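Long-range contacts in TbpB (Actinobacillus pleuropneumoniae, PDB 3HOL), which probably binds host transferrin at the bacterial surface, as the lipoprotein component of a receptor through which the bacterium acquires iron: residues 276-281 / 291-296; 336-341 / 361-366. One frame throughout, in Å; residues are numbered along the deposited sequence.

Contact 1 of 2, residues 276-281 / 291-296; sequences IDASKI and LNNFGD
Ile-276 opens the contact by reaching under an Asx turn in which Asn-293 OD1 accepts from Gly-295 N. The setting is the C-lobe handle domain: 276-281, part of strand 272-282, pairs antiparallel with strand 356-363, and the loop 291-296 runs back over one face of that sheet, its direction 155° from that of the strand. CD1 of Ile-276 lies 3.5 Å from Gly-295 N, while its CG2, anti to its own backbone N (chi1 -65° for the CG1 branch), turns to Asn-293 OD1 at 3.7 Å. The two branches thus lie side by side against one side of the turn, one at each end of its hydrogen bond. Asp-277 points away from the loop and pairs with Arg-274. Ala-278 contributes twice. Its CB meets Asn-293 CB at 3.6 Å, close packing of the two beta carbons, and also approaches Leu-291 CB; its O receives Leu-291 N at 2.9 Å in a nearly straight bond (173° at the hydrogen), the donor standing above the carbonyl plane. Ser-279 turns its OG the other way, to Gln-487, but its O is met by Leu-291 CD1. At Lys-280 the CB rests near Leu-291 CG, and the rest of the chain leads away. Leu-291 therefore spans Ala-278 to Lys-280, and also reaches Gln-361 and Leu-300. The Asn-293 amide is held at both of its ends: OD1 takes Gly-295 N at 2.8 Å, and ND2 donates to Asp-296 O at 3.0 Å, a partner lying close to the amide plane.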
# COMPACT_ATOMS: atom_id res chain seq x y z
N ILE A 276 -0.42 -9.39 -1.84
CA ILE A 276 0.50 -8.52 -2.54
C ILE A 276 1.93 -8.97 -2.40
O ILE A 276 2.34 -9.40 -1.31
CB ILE A 276 0.39 -7.09 -1.95
CG1 ILE A 276 -1.00 -6.49 -2.22
CG2 ILE A 276 1.52 -6.19 -2.46
CD1 ILE A 276 -1.24 -5.22 -1.32
N ASP A 277 2.70 -8.84 -3.49
CA ASP A 277 4.17 -8.85 -3.39
C ASP A 277 4.66 -7.47 -3.81
O ASP A 277 4.17 -6.93 -4.80
CB ASP A 277 4.80 -9.90 -4.32
CG ASP A 277 4.42 -11.34 -3.94
OD1 ASP A 277 4.39 -11.62 -2.73
OD2 ASP A 277 4.10 -12.14 -4.86
N ALA A 278 5.62 -6.91 -3.09
CA ALA A 278 6.28 -5.68 -3.49
C ALA A 278 7.58 -5.59 -2.70
O ALA A 278 7.57 -5.31 -1.49
CB ALA A 278 5.39 -4.41 -3.21
N SER A 279 8.69 -5.91 -3.36
CA SER A 279 9.98 -5.90 -2.69
C SER A 279 11.05 -5.47 -3.65
O SER A 279 10.84 -5.40 -4.86
CB SER A 279 10.32 -7.25 -2.03
OG SER A 279 10.22 -8.28 -2.97
N LYS A 280 12.20 -5.16 -3.06
CA LYS A 280 13.33 -4.60 -3.76
C LYS A 280 14.58 -5.35 -3.29
O LYS A 280 14.78 -5.53 -2.09
CB LYS A 280 13.40 -3.10 -3.44
CG LYS A 280 14.69 -2.38 -3.88
CD LYS A 280 14.54 -0.87 -3.77
CE LYS A 280 14.47 -0.41 -2.31
NZ LYS A 280 15.86 -0.37 -1.76
N ILE A 281 15.38 -5.80 -4.25
CA ILE A 281 16.67 -6.42 -3.98
C ILE A 281 17.76 -5.40 -4.28
O ILE A 281 17.86 -4.91 -5.40
CB ILE A 281 16.93 -7.67 -4.84
CG1 ILE A 281 15.87 -8.74 -4.58
CG2 ILE A 281 18.39 -8.22 -4.57
CD1 ILE A 281 15.83 -9.88 -5.61
N LEU A 291 8.63 -2.96 -0.18
CA LEU A 291 8.14 -1.70 -0.72
C LEU A 291 6.73 -1.45 -0.22
O LEU A 291 5.95 -2.39 -0.10
CB LEU A 291 8.08 -1.75 -2.26
CG LEU A 291 9.44 -1.74 -2.96
CD1 LEU A 291 9.26 -2.07 -4.48
CD2 LEU A 291 10.22 -0.41 -2.74
N ASN A 292 6.38 -0.19 0.04
CA ASN A 292 4.98 0.12 0.32
C ASN A 292 4.10 -0.05 -0.93
O ASN A 292 4.38 0.53 -2.00
CB ASN A 292 4.85 1.54 0.86
CG ASN A 292 5.49 1.68 2.22
OD1 ASN A 292 5.49 0.73 3.02
ND2 ASN A 292 5.99 2.87 2.51
N ASN A 293 3.04 -0.83 -0.81
CA ASN A 293 2.16 -1.01 -1.97
C ASN A 293 0.72 -1.21 -1.50
O ASN A 293 0.50 -1.87 -0.46
CB ASN A 293 2.61 -2.22 -2.79
CG ASN A 293 1.87 -2.32 -4.11
OD1 ASN A 293 0.82 -2.95 -4.16
ND2 ASN A 293 2.35 -1.61 -5.14
N PHE A 294 -0.26 -0.65 -2.22
CA PHE A 294 -1.63 -0.75 -1.76
C PHE A 294 -2.48 -1.74 -2.56
O PHE A 294 -3.66 -1.90 -2.31
CB PHE A 294 -2.28 0.64 -1.72
CG PHE A 294 -1.50 1.63 -0.91
CD1 PHE A 294 -1.43 1.50 0.47
CD2 PHE A 294 -0.87 2.71 -1.54
CE1 PHE A 294 -0.73 2.44 1.24
CE2 PHE A 294 -0.17 3.66 -0.80
CZ PHE A 294 -0.08 3.52 0.61
N GLY A 295 -1.86 -2.47 -3.47
CA GLY A 295 -2.61 -3.43 -4.29
C GLY A 295 -2.61 -3.12 -5.79
O GLY A 295 -3.26 -3.79 -6.55
N ASP A 296 -1.88 -2.09 -6.19
CA ASP A 296 -1.70 -1.80 -7.62
C ASP A 296 -0.21 -2.02 -7.95
O ASP A 296 0.66 -1.23 -7.55
CB ASP A 296 -2.15 -0.38 -7.95
CG ASP A 296 -2.25 -0.13 -9.46
OD1 ASP A 296 -1.59 -0.85 -10.22
OD2 ASP A 296 -2.98 0.78 -9.89

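Contact 2 of 2, residues 336-341 / 361-366; sequences LEYMKF and QGERTA
Glu-363 OE2 is gripped by three groups: Lys-15 NZ in a salt bridge, Ala-297 N, and a water that donates to it at a short 2.5 Å and also to Glu-337 O at 2.7 Å, so joining the two segments. The other carboxylate oxygen, OE1, comes to the edge of the Tyr-338 ring, near its plane, 3.5 Å from CD1; ring and carboxylate planes stand 86° apart. With chi1 at -57°, Glu-363 CG lies beside its own backbone N, and CB and CG pass close to Tyr-338 O. That oxygen accepts Glu-363 N at 2.9 Å, almost in line with its C=O bond (174°). Strands 339-346 and 356-363 form an antiparallel beta hairpin here. Lys-340 and Gln-361 are a hydrogen-bonded pair, with Lys-340 N to Gln-361 O at 3.0 Å and Gln-361 N to Lys-340 O at 2.9 Å. Met-339 and Gly-362 make the adjoining non-hydrogen-bonded pair, whose CA atoms approach to 4.0 Å. The Met-339 side chain packs on Tyr-477 and Glu-483, whereas the amide of Gln-361 bonds to Val-299 O and Ala-297 O. Lys-15 and the Ala-297 N-H, helped by the water, would favour the ionised form of Glu-363.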
# COMPACT_ATOMS: atom_id res chain seq x y z
N LEU A 336 2.11 -7.90 -19.42
CA LEU A 336 1.69 -8.32 -18.08
C LEU A 336 0.88 -7.19 -17.47
O LEU A 336 1.32 -6.04 -17.50
CB LEU A 336 2.90 -8.63 -17.19
CG LEU A 336 3.82 -9.75 -17.71
CD1 LEU A 336 5.15 -9.83 -16.88
CD2 LEU A 336 3.08 -11.07 -17.73
N GLU A 337 -0.30 -7.52 -16.96
CA GLU A 337 -1.23 -6.50 -16.44
C GLU A 337 -1.34 -6.48 -14.91
O GLU A 337 -1.80 -5.48 -14.32
CB GLU A 337 -2.62 -6.76 -17.03
CG GLU A 337 -2.67 -6.63 -18.58
CD GLU A 337 -3.27 -5.31 -19.00
OE1 GLU A 337 -2.69 -4.62 -19.86
OE2 GLU A 337 -4.32 -4.95 -18.44
N TYR A 338 -0.93 -7.57 -14.25
CA TYR A 338 -1.16 -7.72 -12.79
C TYR A 338 0.13 -7.83 -11.96
O TYR A 338 0.07 -8.13 -10.75
CB TYR A 338 -2.08 -8.91 -12.51
CG TYR A 338 -3.45 -8.75 -13.17
CD1 TYR A 338 -4.46 -8.06 -12.53
CD2 TYR A 338 -3.70 -9.25 -14.46
CE1 TYR A 338 -5.71 -7.89 -13.12
CE2 TYR A 338 -4.94 -9.09 -15.07
CZ TYR A 338 -5.94 -8.42 -14.38
OH TYR A 338 -7.16 -8.24 -14.97
N MET A 339 1.27 -7.59 -12.63
CA MET A 339 2.60 -7.56 -12.02
C MET A 339 3.50 -6.66 -12.85
O MET A 339 3.20 -6.37 -13.99
CB MET A 339 3.19 -8.98 -11.92
CG MET A 339 3.36 -9.73 -13.28
SD MET A 339 4.53 -11.11 -13.16
CE MET A 339 5.94 -10.36 -12.32
N LYS A 340 4.60 -6.22 -12.24
CA LYS A 340 5.65 -5.41 -12.87
C LYS A 340 6.94 -5.81 -12.20
O LYS A 340 6.94 -6.09 -11.00
CB LYS A 340 5.42 -3.92 -12.56
CG LYS A 340 4.29 -3.25 -13.36
CD LYS A 340 4.72 -3.03 -14.82
CE LYS A 340 3.75 -2.15 -15.61
NZ LYS A 340 2.95 -3.01 -16.52
N PHE A 341 8.04 -5.81 -12.96
CA PHE A 341 9.36 -6.06 -12.37
C PHE A 341 10.37 -5.28 -13.16
O PHE A 341 10.10 -4.85 -14.27
CB PHE A 341 9.70 -7.58 -12.34
CG PHE A 341 9.85 -8.22 -13.72
CD1 PHE A 341 11.08 -8.15 -14.42
CD2 PHE A 341 8.77 -8.90 -14.30
CE1 PHE A 341 11.21 -8.76 -15.69
CE2 PHE A 341 8.90 -9.51 -15.59
CZ PHE A 341 10.11 -9.43 -16.27
N GLN A 361 6.65 -6.39 -8.17
CA GLN A 361 5.35 -6.18 -7.55
C GLN A 361 4.29 -7.04 -8.25
O GLN A 361 4.32 -7.20 -9.45
CB GLN A 361 4.96 -4.70 -7.60
CG GLN A 361 6.09 -3.74 -7.09
CD GLN A 361 5.53 -2.34 -6.73
OE1 GLN A 361 5.79 -1.82 -5.63
NE2 GLN A 361 4.72 -1.78 -7.61
N GLY A 362 3.35 -7.58 -7.48
CA GLY A 362 2.31 -8.39 -8.09
C GLY A 362 1.04 -8.34 -7.24
O GLY A 362 1.11 -8.14 -6.02
N GLU A 363 -0.10 -8.52 -7.91
CA GLU A 363 -1.43 -8.56 -7.27
C GLU A 363 -1.86 -10.01 -7.29
O GLU A 363 -2.28 -10.50 -8.34
CB GLU A 363 -2.40 -7.71 -8.12
CG GLU A 363 -1.93 -6.27 -8.30
CD GLU A 363 -2.64 -5.50 -9.43
OE1 GLU A 363 -3.73 -5.90 -9.85
OE2 GLU A 363 -2.07 -4.49 -9.88
N ARG A 364 -1.75 -10.72 -6.14
CA ARG A 364 -1.95 -12.18 -6.14
C ARG A 364 -3.31 -12.58 -6.61
O ARG A 364 -4.31 -11.94 -6.26
CB ARG A 364 -1.84 -12.76 -4.72
CG ARG A 364 -0.47 -12.81 -4.16
CD ARG A 364 0.38 -13.96 -4.78
NE ARG A 364 1.73 -13.93 -4.17
CZ ARG A 364 2.21 -14.84 -3.32
NH1 ARG A 364 3.45 -14.66 -2.84
NH2 ARG A 364 1.48 -15.89 -2.94
N THR A 365 -3.38 -13.71 -7.32
CA THR A 365 -4.67 -14.34 -7.65
C THR A 365 -5.46 -14.70 -6.38
O THR A 365 -4.89 -15.30 -5.44
CB THR A 365 -4.43 -15.62 -8.46
OG1 THR A 365 -3.67 -15.28 -9.63
CG2 THR A 365 -5.77 -16.32 -8.86
N ALA A 366 -6.76 -14.39 -6.34
CA ALA A 366 -7.59 -14.87 -5.24
C ALA A 366 -7.54 -16.42 -5.21
O ALA A 366 -7.64 -17.09 -6.27
CB ALA A 366 -9.06 -14.34 -5.36
O HOH W 1 -1.14 -3.95 -12.19

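In the fold
Contacts 1 and 2 follow one another along the chain, yet their centres lie only about 10 Å apart because strand 356-363 pairs with 272-282 on one edge and 339-346 on the other. Three links show the coupling. Asp-277 O probably accepts a hydrogen bond from Gly-362 N at 2.9 Å, Asp-277 OD2 forms a salt bridge with Arg-364 NE at 3.0 Å, and Gly-295 O packs on Glu-363 CG at 3.3 Å. With Asn-293 also against Gln-361, the loop of contact 1 reaches the start of 361-366. No ligand takes part in either contact; contact 2 pairs two strands of the handle sheet, contact 1 lays a loop against one of its faces, and Tyr-477, of the C-terminal barrel sheet, bonds to Asp-277.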